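Local structure of chitin oligosaccharide binding protein NagB2 (Paenibacillus sp. FPU-7, 7EHU) at residues A[218-222]-A[223-227]; A[254-257]-A[258-261]; A[393-396]-A[397-401]; A[411-414]-A[415-418]; A[420-423]-A[424-428]. The protein binds the chitin oligosaccharides N,N'-diacetylchitobiose and N,N',N''-triacetylchitotriose as an extracellular solute-binding protein, probably for delivery to an ABC transporter. One frame throughout, in Å; residues are numbered along the deposited sequence. Where two conformers were deposited one is given.

Overall arrangement
Contacts 3, 4 and 5 lie on or at the start of the last two helices, 394-408 and 414-430, and contact 1 packs against them, whereas contact 2 stands apart at the start of helix 257-265. Contact 5 is central to the group: its centre lies about 10 Å from those of contacts 1 and 3 and about 14 Å from that of contact 4, which opens the same helix. The bound N-acetylglucosamine units are approached by contact 2, with the Y257 side chain about 4 Å away, and by contact 3, with K397 about 5 Å away. The centres of these two contacts are about 21 Å apart. W227 of contact 1 and M421 of contact 5 stay about 12 and 13 Å from the sugar.

Contact 1 of 5, residues A[218-222]-A[223-227]; sequences EGFAK and GTTKW
The rings of F220 and W227 stack face to face, the phenyl group lying over the five-membered ring of the indole with centroids 3.9 Å apart and planes inclined by 19°. The overlap is offset toward the rims, and F220 CD2 comes within 3.4 Å of W227 CZ2 on the benzo side. Phenylalanine suits this buried place with a purely apolar ring, and tryptophan adds an N-H that has a partner of its own. The chain between them turns back through a Schellman motif that closes the helix: T224 N donates to G219 O (3.2 Å), while G223 N makes a weak bond to F220 O. G223 is the C-prime residue, and its positive phi of 74° is one that glycine adopts readily. G219 is equally apt, since without a CB it lets T224 OG1 approach its CA to 3.1 Å. T225 OG1 also lies over this turn, 3.0 Å from G219 C, but its hydrogen bond goes to A216 O one turn earlier. A water donates to both F220 O (2.8 Å) and T225 O (2.7 Å), pinning the loop to the helix end. Further out, W227 NE1 is held by Q425 OE1, which helps fix the indole's rotation. The stacked pair thus lies between helices: F220 meets V232 of helix 230-244 and Q425 of helix 414-430, and W227 reaches F236, M421, and V396 and L400 of helix 394-408.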
loop_
_atom_site.group_PDB
_atom_site.type_symbol
_atom_site.label_atom_id
_atom_site.label_comp_id
_atom_site.label_asym_id
_atom_site.label_seq_id
_atom_site.Cartn_x
_atom_site.Cartn_y
_atom_site.Cartn_z
ATOM N N GLU A 218 -9.835 -13.215 -4.794
ATOM C CA GLU A 218 -11.144 -12.679 -5.152
ATOM C C GLU A 218 -12.261 -13.530 -4.569
ATOM O O GLU A 218 -13.344 -13.016 -4.265
ATOM C CB GLU A 218 -11.304 -12.640 -6.676
ATOM C CG GLU A 218 -10.341 -11.699 -7.393
ATOM C CD GLU A 218 -10.703 -10.218 -7.289
ATOM O OE1 GLU A 218 -9.783 -9.393 -7.517
ATOM O OE2 GLU A 218 -11.884 -9.879 -7.016
ATOM N N GLY A 219 -12.016 -14.828 -4.406
ATOM C CA GLY A 219 -13.053 -15.745 -3.991
ATOM C C GLY A 219 -13.255 -15.877 -2.493
ATOM O O GLY A 219 -14.305 -16.374 -2.080
ATOM N N PHE A 220 -12.283 -15.455 -1.668
ATOM C CA PHE A 220 -12.397 -15.699 -0.232
ATOM C C PHE A 220 -13.700 -15.127 0.326
ATOM O O PHE A 220 -14.445 -15.816 1.033
ATOM C CB PHE A 220 -11.214 -15.117 0.544
ATOM C CG PHE A 220 -9.870 -15.718 0.223
ATOM C CD1 PHE A 220 -9.707 -17.052 -0.124
ATOM C CD2 PHE A 220 -8.741 -14.920 0.309
ATOM C CE1 PHE A 220 -8.440 -17.567 -0.399
ATOM C CE2 PHE A 220 -7.485 -15.433 0.048
ATOM C CZ PHE A 220 -7.339 -16.759 -0.305
ATOM N N ALA A 221 -13.988 -13.858 0.023
ATOM C CA ALA A 221 -15.184 -13.214 0.565
ATOM C C ALA A 221 -16.462 -13.634 -0.151
ATOM O O ALA A 221 -17.557 -13.357 0.350
ATOM C CB ALA A 221 -15.046 -11.691 0.531
ATOM N N LYS A 222 -16.355 -14.285 -1.305
ATOM C CA LYS A 222 -17.510 -14.745 -2.059
ATOM C C LYS A 222 -17.787 -16.215 -1.800
ATOM O O LYS A 222 -18.783 -16.748 -2.305
ATOM C CB LYS A 222 -17.288 -14.460 -3.548
ATOM C CG LYS A 222 -16.865 -12.999 -3.800
ATOM C CD LYS A 222 -17.048 -12.529 -5.231
ATOM C CE LYS A 222 -16.792 -11.031 -5.348
ATOM N NZ LYS A 222 -15.898 -10.710 -6.501
ATOM N N GLY A 223 -16.949 -16.868 -0.993
ATOM C CA GLY A 223 -17.124 -18.265 -0.649
ATOM C C GLY A 223 -16.794 -19.237 -1.751
ATOM O O GLY A 223 -17.089 -20.427 -1.612
ATOM N N THR A 224 -16.214 -18.768 -2.851
ATOM C CA THR A 224 -15.912 -19.633 -3.986
ATOM C C THR A 224 -14.520 -20.246 -3.914
ATOM O O THR A 224 -14.243 -21.217 -4.631
ATOM C CB THR A 224 -16.039 -18.826 -5.279
ATOM O OG1 THR A 224 -15.090 -17.752 -5.248
ATOM C CG2 THR A 224 -17.437 -18.261 -5.430
ATOM N N THR A 225 -13.644 -19.695 -3.084
ATOM C CA THR A 225 -12.323 -20.228 -2.793
ATOM C C THR A 225 -12.132 -20.163 -1.285
ATOM O O THR A 225 -12.889 -19.500 -0.577
ATOM C CB THR A 225 -11.248 -19.399 -3.502
ATOM O OG1 THR A 225 -11.263 -18.082 -2.935
ATOM C CG2 THR A 225 -11.503 -19.329 -5.003
ATOM N N LYS A 226 -11.117 -20.857 -0.780
ATOM C CA LYS A 226 -10.860 -20.900 0.649
ATOM C C LYS A 226 -9.378 -20.701 0.924
ATOM O O LYS A 226 -8.515 -21.104 0.133
ATOM C CB LYS A 226 -11.273 -22.250 1.246
ATOM C CG LYS A 226 -12.761 -22.537 1.172
ATOM C CD LYS A 226 -13.087 -23.875 1.841
ATOM C CE LYS A 226 -14.431 -24.415 1.396
ATOM N NZ LYS A 226 -15.535 -23.555 1.883
ATOM N N TRP A 227 -9.098 -20.132 2.098
ATOM C CA TRP A 227 -7.717 -19.992 2.545
ATOM C C TRP A 227 -7.047 -21.354 2.659
ATOM O O TRP A 227 -5.821 -21.460 2.509
ATOM C CB TRP A 227 -7.698 -19.287 3.900
ATOM C CG TRP A 227 -8.112 -17.845 3.839
ATOM C CD1 TRP A 227 -9.367 -17.340 4.020
ATOM C CD2 TRP A 227 -7.262 -16.717 3.608
ATOM N NE1 TRP A 227 -9.354 -15.968 3.914
ATOM C CE2 TRP A 227 -8.073 -15.566 3.652
ATOM C CE3 TRP A 227 -5.894 -16.567 3.353
ATOM C CZ2 TRP A 227 -7.560 -14.290 3.471
ATOM C CZ3 TRP A 227 -5.393 -15.298 3.166
ATOM C CH2 TRP A 227 -6.220 -14.180 3.217
HETATM O O HOH W 1 -14.190 -18.550 1.543
#

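Contact 2 of 5, residues A[254-257]-A[258-261]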
loop_
_atom_site.group_PDB
_atom_site.type_symbol
_atom_site.label_atom_id
_atom_site.label_comp_id
_atom_site.label_asym_id
_atom_site.label_seq_id
_atom_site.Cartn_x
_atom_site.Cartn_y
_atom_site.Cartn_z
ATOM N N GLY A 254 10.999 -8.062 15.719
ATOM C CA GLY A 254 11.491 -7.051 16.632
ATOM C C GLY A 254 11.639 -5.679 16.011
ATOM O O GLY A 254 12.145 -4.763 16.674
ATOM N N LEU A 255 11.204 -5.505 14.762
ATOM C CA LEU A 255 11.407 -4.266 14.032
ATOM C C LEU A 255 10.080 -3.733 13.529
ATOM O O LEU A 255 9.228 -4.501 13.076
ATOM C CB LEU A 255 12.303 -4.520 12.822
ATOM C CG LEU A 255 13.733 -4.926 13.163
ATOM C CD1 LEU A 255 14.417 -5.476 11.904
ATOM C CD2 LEU A 255 14.540 -3.767 13.726
ATOM N N LYS A 256 9.926 -2.416 13.579
ATOM C CA LYS A 256 8.807 -1.728 12.951
ATOM C C LYS A 256 9.015 -1.681 11.437
ATOM O O LYS A 256 10.134 -1.821 10.939
ATOM C CB LYS A 256 8.739 -0.292 13.477
ATOM C CG LYS A 256 8.600 -0.132 14.991
ATOM C CD LYS A 256 8.283 1.323 15.388
ATOM C CE LYS A 256 9.270 2.350 14.802
ATOM N NZ LYS A 256 9.481 3.517 15.717
ATOM N N TYR A 257 7.915 -1.438 10.719
ATOM C CA TYR A 257 7.953 -1.331 9.261
ATOM C C TYR A 257 9.094 -0.434 8.808
ATOM O O TYR A 257 9.881 -0.812 7.937
ATOM C CB TYR A 257 6.617 -0.742 8.783
ATOM C CG TYR A 257 6.529 -0.399 7.328
ATOM C CD1 TYR A 257 6.805 -1.335 6.351
ATOM C CD2 TYR A 257 6.130 0.866 6.936
ATOM C CE1 TYR A 257 6.694 -1.018 5.011
ATOM C CE2 TYR A 257 6.011 1.203 5.614
ATOM C CZ TYR A 257 6.274 0.250 4.651
ATOM O OH TYR A 257 6.101 0.617 3.334
ATOM N N SER A 258 9.171 0.775 9.366
ATOM C CA SER A 258 10.170 1.740 8.915
ATOM C C SER A 258 11.588 1.302 9.265
ATOM O O SER A 258 12.549 1.684 8.574
ATOM C CB SER A 258 9.873 3.101 9.528
ATOM O OG SER A 258 9.940 3.038 10.947
ATOM N N GLU A 259 11.742 0.492 10.313
ATOM C CA GLU A 259 13.060 -0.033 10.652
ATOM C C GLU A 259 13.489 -1.114 9.674
ATOM O O GLU A 259 14.677 -1.210 9.351
ATOM C CB GLU A 259 13.029 -0.551 12.091
ATOM C CG GLU A 259 12.883 0.580 13.136
ATOM C CD GLU A 259 12.593 0.102 14.562
ATOM O OE1 GLU A 259 12.119 -1.018 14.747
ATOM O OE2 GLU A 259 12.842 0.897 15.494
ATOM N N GLY A 260 12.542 -1.907 9.158
ATOM C CA GLY A 260 12.859 -2.805 8.061
ATOM C C GLY A 260 13.301 -2.054 6.820
ATOM O O GLY A 260 14.253 -2.450 6.146
ATOM N N GLN A 261 12.623 -0.947 6.506
ATOM C CA GLN A 261 13.023 -0.138 5.363
ATOM C C GLN A 261 14.444 0.380 5.550
ATOM O O GLN A 261 15.260 0.311 4.623
ATOM C CB GLN A 261 12.052 1.027 5.179
ATOM C CG GLN A 261 10.658 0.606 4.758
ATOM C CD GLN A 261 9.724 1.784 4.627
ATOM O OE1 GLN A 261 9.799 2.717 5.435
ATOM N NE2 GLN A 261 8.881 1.787 3.605
HETATM O O HOH W 2 11.226 -2.161 17.198
HETATM O O HOH W 3 12.097 3.934 14.760
#
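E259 turns its carboxylate back on K256 because its CG stands opposite the carbonyl carbon (chi1 -69°) and the chain beyond it is extended, so that OE1 reaches K256 N at 2.9 Å. The bond is nearly straight, 169° at the hydrogen, and uses the anti side of OE1 somewhat out of the carboxylate plane. On Y257, CG lies opposite the backbone N instead (chi1 173°), which places the ring where the amide of Q261 lies over one face near its rim, the planes inclined to each other and Q261 CD 3.8 Å from Y257 CZ. K256 is the N-cap residue of helix 257-265 and E259 its N3 residue, making this one half of a capping box: glutamate accepts the N-cap N-H, whereas lysine has no side-chain acceptor to complete the reciprocal bond. K256 O then begins the helical ladder, accepting from G260 N at 3.0 Å. The charged ends of the pair stay apart, K256 NZ being 4.3 Å from E259 OE2, and a water joins them, accepting from the amine and donating to the carboxylate. A second water donates to both E259 OE1 and G254 O. Although Q261 NE2 comes close to the phenol, each group bonds to D274: Y257 OH to OD1 and Q261 NE2 to OD2. W277 NE1 also bonds Y257 OH, and the ring of W198 meets that of Y257, which lies about 4 Å from the bound sugar.

Contact 3 of 5, residues A[393-396]-A[397-401]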
loop_
_atom_site.group_PDB
_atom_site.type_symbol
_atom_site.label_atom_id
_atom_site.label_comp_id
_atom_site.label_asym_id
_atom_site.label_seq_id
_atom_site.Cartn_x
_atom_site.Cartn_y
_atom_site.Cartn_z
ATOM N N GLN A 393 -12.794 -8.588 4.409
ATOM C CA GLN A 393 -13.306 -7.754 5.471
ATOM C C GLN A 393 -12.177 -7.359 6.425
ATOM O O GLN A 393 -11.218 -8.119 6.604
ATOM C CB GLN A 393 -14.369 -8.533 6.237
ATOM C CG GLN A 393 -15.604 -8.943 5.416
ATOM C CD GLN A 393 -15.502 -10.339 4.691
ATOM O OE1 GLN A 393 -14.411 -10.818 4.291
ATOM N NE2 GLN A 393 -16.664 -10.989 4.525
ATOM N N PRO A 394 -12.274 -6.169 7.057
ATOM C CA PRO A 394 -11.233 -5.736 8.005
ATOM C C PRO A 394 -10.867 -6.773 9.053
ATOM O O PRO A 394 -9.682 -6.962 9.359
ATOM C CB PRO A 394 -11.853 -4.469 8.614
ATOM C CG PRO A 394 -12.633 -3.890 7.487
ATOM C CD PRO A 394 -13.251 -5.095 6.803
ATOM N N LYS A 395 -11.852 -7.473 9.598
ATOM C CA LYS A 395 -11.554 -8.497 10.588
ATOM C C LYS A 395 -10.665 -9.603 10.026
ATOM O O LYS A 395 -9.800 -10.142 10.738
ATOM C CB LYS A 395 -12.854 -9.106 11.100
ATOM C CG LYS A 395 -12.552 -10.134 12.117
ATOM C CD LYS A 395 -11.972 -9.679 13.406
ATOM C CE LYS A 395 -11.786 -10.953 14.238
ATOM N NZ LYS A 395 -12.967 -11.723 14.559
ATOM N N VAL A 396 -10.896 -9.988 8.771
ATOM C CA VAL A 396 -10.072 -11.009 8.128
ATOM C C VAL A 396 -8.643 -10.499 7.968
ATOM O O VAL A 396 -7.672 -11.208 8.264
ATOM C CB VAL A 396 -10.705 -11.415 6.775
ATOM C CG1 VAL A 396 -9.806 -12.381 6.000
ATOM C CG2 VAL A 396 -12.100 -12.016 6.972
ATOM N N LYS A 397 -8.496 -9.258 7.512
ATOM C CA LYS A 397 -7.174 -8.663 7.356
ATOM C C LYS A 397 -6.396 -8.673 8.667
ATOM O O LYS A 397 -5.230 -9.088 8.705
ATOM C CB LYS A 397 -7.290 -7.228 6.840
ATOM C CG LYS A 397 -5.975 -6.541 6.619
ATOM C CD LYS A 397 -6.127 -5.047 6.374
ATOM C CE LYS A 397 -6.335 -4.265 7.641
ATOM N NZ LYS A 397 -6.410 -2.829 7.335
ATOM N N VAL A 398 -7.002 -8.167 9.744
ATOM C CA VAL A 398 -6.303 -8.076 11.025
ATOM C C VAL A 398 -5.954 -9.471 11.543
ATOM O O VAL A 398 -4.886 -9.695 12.127
ATOM C CB VAL A 398 -7.155 -7.241 12.006
ATOM C CG1 VAL A 398 -6.576 -7.226 13.412
ATOM C CG2 VAL A 398 -7.294 -5.802 11.492
ATOM N N THR A 399 -6.836 -10.443 11.317
ATOM C CA THR A 399 -6.521 -11.808 11.716
ATOM C C THR A 399 -5.324 -12.343 10.936
ATOM O O THR A 399 -4.474 -13.046 11.502
ATOM C CB THR A 399 -7.750 -12.693 11.519
ATOM O OG1 THR A 399 -8.835 -12.195 12.310
ATOM C CG2 THR A 399 -7.477 -14.123 11.949
ATOM N N LEU A 400 -5.228 -12.037 9.637
ATOM C CA LEU A 400 -4.058 -12.494 8.887
ATOM C C LEU A 400 -2.784 -11.852 9.419
ATOM O O LEU A 400 -1.748 -12.514 9.526
ATOM C CB LEU A 400 -4.209 -12.220 7.395
ATOM C CG LEU A 400 -3.109 -12.828 6.528
ATOM C CD1 LEU A 400 -3.104 -14.359 6.593
ATOM C CD2 LEU A 400 -3.234 -12.363 5.092
ATOM N N GLU A 401 -2.831 -10.556 9.746
ATOM C CA GLU A 401 -1.671 -9.873 10.324
ATOM C C GLU A 401 -1.168 -10.593 11.568
ATOM O O GLU A 401 0.032 -10.877 11.699
ATOM C CB GLU A 401 -2.032 -8.424 10.668
ATOM C CG GLU A 401 -2.289 -7.585 9.460
ATOM C CD GLU A 401 -2.894 -6.227 9.759
ATOM O OE1 GLU A 401 -3.057 -5.865 10.955
ATOM O OE2 GLU A 401 -3.214 -5.508 8.795
#
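The carbonyl plane of K395 is met from both faces by T399: T399 OG1 donates to K395 O at 2.8 Å from one side, and T399 N donates to K395 O at 3.0 Å from the other. The two donors are tilted from the plane by 26° and 32°. T399 can do this because its OG1 sits beside its own backbone N (chi1 -59°), leaning back toward the preceding turn. The K395 chain passes obliquely by the hydroxyl, its CE 3.7 Å from T399 OG1. The other flat group, the amide of Q393, is bound to the neighbouring helix 414-430, its OE1 accepting from Q425 NE2 and its NE2 donating to N429 OD1. Q393 is the N-cap of helix 394-408, and its carbonyl O accepts K397 N at 3.1 Å. P394 follows at N1, where proline fits well because an N-H in the first turn has no carbonyl of a preceding turn to bond, so that lacking one costs nothing; its O receives V398 N (3.0 Å), while V398 CG2 packs against the same oxygen at 3.4 Å. V396 O is matched by L400 N in the next step of the ladder. V396 presents a compact branched surface to M421, and L400 packs against F388. K397 bends at chi3 and leads its amine to a salt bridge with D78; its side chain comes to about 5 Å from the bound sugar. The second bond on K395 O gives the buried threonine hydroxyl a partner within its own helix, so its proton is used locally; D78 probably favours the charged form of K397, countering nearby R77.

Contact 4 of 5, residues A[411-414]-A[415-418]; sequences QLTP and EKLV
T413 OG1 accepts the N-H of K416 at 3.0 Å in a bond of 163°, a capping bond on the more open side of this helix start. The hydroxyl takes the position between backbone N and carbonyl carbon (chi1 61°), which turns it toward the N-H groups of the first helical turn. K416 CG runs past it, 3.2 Å from T413 OG1, before the lysine chain bends and its end leads away. E415 is likewise exposed: its side chain folds beside P414, with OE1 3.6 Å from P414 CD, and it also touches K237 of helix 230-244. Threonine is a classic N-cap residue, and a glutamate two positions on would probably be favoured by the helix's positive end.

The inner side packs more closely. L412, immediately before the cap, crosses L417 at about a right angle, and its CD2 meets L417 CB at 3.8 Å; CD1 lies against K416 CB at the same distance. N-prime and N4 leucines paired in this way form a hydrophobic staple, here bracketing the start of helix 414-430. P414 fills N1, where a residue lacking an N-H costs the helix nothing, and its ring reaches L407 of helix 394-408 and L233 of helix 230-244. The backbone beneath is already helical, with L417 N on T413 O (2.8 Å) and V418 N on P414 O (3.0 Å). L417 is buried and touches S403 and F236, whereas L412 borders the acidic side chain of E406.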
loop_
_atom_site.group_PDB
_atom_site.type_symbol
_atom_site.label_atom_id
_atom_site.label_comp_id
_atom_site.label_asym_id
_atom_site.label_seq_id
_atom_site.Cartn_x
_atom_site.Cartn_y
_atom_site.Cartn_z
ATOM N N GLN A 411 4.624 -20.092 16.277
ATOM C CA GLN A 411 3.480 -20.417 17.118
ATOM C C GLN A 411 2.322 -20.975 16.314
ATOM O O GLN A 411 1.369 -21.503 16.896
ATOM C CB GLN A 411 3.026 -19.140 17.817
ATOM C CG GLN A 411 4.156 -18.470 18.586
ATOM C CD GLN A 411 3.660 -17.388 19.507
ATOM O OE1 GLN A 411 3.962 -17.379 20.692
ATOM N NE2 GLN A 411 2.901 -16.450 18.957
ATOM N N LEU A 412 2.399 -20.882 14.994
ATOM C CA LEU A 412 1.357 -21.345 14.101
ATOM C C LEU A 412 2.062 -21.997 12.926
ATOM O O LEU A 412 3.024 -21.436 12.390
ATOM C CB LEU A 412 0.533 -20.143 13.632
ATOM C CG LEU A 412 -0.935 -20.311 13.275
ATOM C CD1 LEU A 412 -1.745 -20.845 14.436
ATOM C CD2 LEU A 412 -1.485 -18.965 12.831
ATOM N N THR A 413 1.611 -23.174 12.538
ATOM C CA THR A 413 2.125 -23.770 11.320
ATOM C C THR A 413 1.341 -23.210 10.136
ATOM O O THR A 413 0.254 -22.653 10.310
ATOM C CB THR A 413 1.904 -25.270 11.357
ATOM O OG1 THR A 413 0.498 -25.515 11.440
ATOM C CG2 THR A 413 2.596 -25.917 12.571
ATOM N N PRO A 414 1.859 -23.343 8.913
ATOM C CA PRO A 414 1.056 -22.917 7.756
ATOM C C PRO A 414 -0.324 -23.544 7.742
ATOM O O PRO A 414 -1.320 -22.874 7.422
ATOM C CB PRO A 414 1.896 -23.389 6.563
ATOM C CG PRO A 414 3.299 -23.356 7.060
ATOM C CD PRO A 414 3.197 -23.808 8.504
ATOM N N GLU A 415 -0.401 -24.827 8.089
ATOM C CA GLU A 415 -1.674 -25.533 8.061
ATOM C C GLU A 415 -2.657 -24.949 9.075
ATOM O O GLU A 415 -3.845 -24.761 8.774
ATOM C CB GLU A 415 -1.413 -27.014 8.345
ATOM C CG GLU A 415 -0.638 -27.767 7.254
ATOM C CD GLU A 415 0.855 -27.433 7.184
ATOM O OE1 GLU A 415 1.439 -26.961 8.184
ATOM O OE2 GLU A 415 1.462 -27.710 6.129
ATOM N N LYS A 416 -2.189 -24.669 10.291
ATOM C CA LYS A 416 -3.071 -24.089 11.296
ATOM C C LYS A 416 -3.418 -22.648 10.940
ATOM O O LYS A 416 -4.529 -22.185 11.238
ATOM C CB LYS A 416 -2.411 -24.194 12.675
ATOM C CG LYS A 416 -2.197 -25.622 13.182
ATOM C CD LYS A 416 -3.490 -26.350 13.445
ATOM C CE LYS A 416 -3.358 -27.242 14.674
ATOM N NZ LYS A 416 -4.182 -28.468 14.536
ATOM N N LEU A 417 -2.501 -21.933 10.282
ATOM C CA LEU A 417 -2.818 -20.582 9.833
ATOM C C LEU A 417 -4.009 -20.588 8.878
ATOM O O LEU A 417 -4.958 -19.816 9.053
ATOM C CB LEU A 417 -1.597 -19.941 9.171
ATOM C CG LEU A 417 -1.811 -18.508 8.650
ATOM C CD1 LEU A 417 -0.546 -17.674 8.806
ATOM C CD2 LEU A 417 -2.290 -18.493 7.221
ATOM N N VAL A 418 -3.975 -21.439 7.848
ATOM C CA VAL A 418 -5.057 -21.372 6.870
ATOM C C VAL A 418 -6.371 -21.841 7.498
ATOM O O VAL A 418 -7.444 -21.355 7.129
ATOM C CB VAL A 418 -4.726 -22.100 5.549
ATOM C CG1 VAL A 418 -3.562 -21.403 4.798
ATOM C CG2 VAL A 418 -4.416 -23.590 5.777
#

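Contact 5 of 5, residues A[420-423]-A[424-428]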
loop_
_atom_site.group_PDB
_atom_site.type_symbol
_atom_site.label_atom_id
_atom_site.label_comp_id
_atom_site.label_asym_id
_atom_site.label_seq_id
_atom_site.Cartn_x
_atom_site.Cartn_y
_atom_site.Cartn_z
ATOM N N LYS A 420 -7.282 -21.314 10.683
ATOM C CA LYS A 420 -7.739 -20.152 11.439
ATOM C C LYS A 420 -8.307 -19.087 10.508
ATOM O O LYS A 420 -9.350 -18.487 10.794
ATOM C CB LYS A 420 -6.556 -19.616 12.254
ATOM C CG LYS A 420 -6.795 -18.390 13.130
ATOM C CD LYS A 420 -5.477 -17.979 13.807
ATOM C CE LYS A 420 -5.545 -16.616 14.491
ATOM N NZ LYS A 420 -4.180 -15.999 14.729
ATOM N N MET A 421 -7.658 -18.870 9.369
ATOM C CA MET A 421 -8.125 -17.866 8.419
ATOM C C MET A 421 -9.464 -18.241 7.827
ATOM O O MET A 421 -10.342 -17.389 7.683
ATOM C CB MET A 421 -7.088 -17.674 7.325
ATOM C CG MET A 421 -5.856 -16.906 7.714
ATOM S SD MET A 421 -6.202 -15.321 8.561
ATOM C CE MET A 421 -7.214 -14.503 7.450
ATOM N N GLN A 422 -9.660 -19.511 7.487
ATOM C CA GLN A 422 -10.952 -19.872 6.911
ATOM C C GLN A 422 -12.063 -19.807 7.955
ATOM O O GLN A 422 -13.204 -19.467 7.622
ATOM C CB GLN A 422 -10.906 -21.252 6.254
ATOM C CG GLN A 422 -12.119 -21.546 5.366
ATOM C CD GLN A 422 -12.331 -20.473 4.303
ATOM O OE1 GLN A 422 -11.373 -19.967 3.730
ATOM N NE2 GLN A 422 -13.582 -20.119 4.043
ATOM N N LYS A 423 -11.747 -20.079 9.226
ATOM C CA LYS A 423 -12.745 -19.933 10.279
ATOM C C LYS A 423 -13.221 -18.488 10.362
ATOM O O LYS A 423 -14.430 -18.222 10.389
ATOM C CB LYS A 423 -12.161 -20.409 11.612
ATOM C CG LYS A 423 -13.149 -20.415 12.772
ATOM C CD LYS A 423 -12.495 -20.934 14.060
ATOM C CE LYS A 423 -13.161 -20.366 15.324
ATOM N NZ LYS A 423 -14.525 -19.808 15.065
ATOM N N VAL A 424 -12.285 -17.531 10.388
ATOM C CA VAL A 424 -12.687 -16.125 10.451
ATOM C C VAL A 424 -13.373 -15.695 9.158
ATOM O O VAL A 424 -14.327 -14.900 9.188
ATOM C CB VAL A 424 -11.548 -15.164 10.870
ATOM C CG1 VAL A 424 -10.995 -15.555 12.247
ATOM C CG2 VAL A 424 -10.433 -15.090 9.824
ATOM N N GLN A 425 -12.928 -16.225 8.012
ATOM C CA GLN A 425 -13.544 -15.867 6.736
ATOM C C GLN A 425 -14.988 -16.333 6.677
ATOM O O GLN A 425 -15.873 -15.599 6.208
ATOM C CB GLN A 425 -12.759 -16.513 5.599
ATOM C CG GLN A 425 -13.193 -16.082 4.212
ATOM C CD GLN A 425 -12.926 -14.612 3.995
ATOM O OE1 GLN A 425 -11.774 -14.214 3.845
ATOM N NE2 GLN A 425 -13.968 -13.799 3.975
ATOM N N ASP A 426 -15.242 -17.564 7.134
ATOM C CA ASP A 426 -16.603 -18.086 7.185
ATOM C C ASP A 426 -17.480 -17.230 8.084
ATOM O O ASP A 426 -18.633 -16.942 7.741
ATOM C CB ASP A 426 -16.593 -19.525 7.701
ATOM C CG ASP A 426 -16.090 -20.525 6.674
ATOM O OD1 ASP A 426 -16.125 -20.228 5.468
ATOM O OD2 ASP A 426 -15.712 -21.642 7.082
ATOM N N GLU A 427 -16.955 -16.837 9.249
ATOM C CA GLU A 427 -17.695 -15.978 10.169
ATOM C C GLU A 427 -18.014 -14.640 9.523
ATOM O O GLU A 427 -19.145 -14.146 9.617
ATOM C CB GLU A 427 -16.902 -15.794 11.471
ATOM C CG GLU A 427 -16.925 -17.047 12.347
ATOM C CD GLU A 427 -15.785 -17.164 13.354
ATOM O OE1 GLU A 427 -14.812 -16.379 13.300
ATOM O OE2 GLU A 427 -15.869 -18.086 14.198
ATOM N N ALA A 428 -17.043 -14.058 8.825
ATOM C CA ALA A 428 -17.256 -12.758 8.202
ATOM C C ALA A 428 -18.247 -12.857 7.052
ATOM O O ALA A 428 -19.029 -11.931 6.825
ATOM C CB ALA A 428 -15.924 -12.195 7.708
#
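The backbone of K420 to E427 runs as regular alpha-helix, each carbonyl bonded to the N-H four residues on, from V424 N to K420 O (3.1 Å) through D426 N to Q422 O (2.8 Å) and E427 N to K423 O. This is the middle and later part of helix 414-430, the last helix of the modelled chain. One side-chain bond repeats the same spacing: Q422 NE2 donates to D426 OD1 at 2.9 Å. Its angle is 144°, and the donor comes from above the carboxylate plane; amide and carboxylate are turned 69° against each other. Q422 bends at chi2 (55°), which brings the amide forward along the helix to D426; its OE1 meanwhile accepts W227 N from the neighbouring loop. Glutamine suits the place because it can donate on one side and accept on the other. K423 and E427 are likewise spaced for a salt bridge on the exposed face, but the ends are modelled too close together, so the exact geometry is doubtful. On the inner face M421 curls round, its flexible apolar chain bringing CE to 4.0 Å from V424 CG2. K420 extends fully to reach the carboxylate of E406 and the hydroxyl of S403. The Q425 amide points off to N429 OD1 through its NE2, while its CB stays 3.3 Å from M421 O.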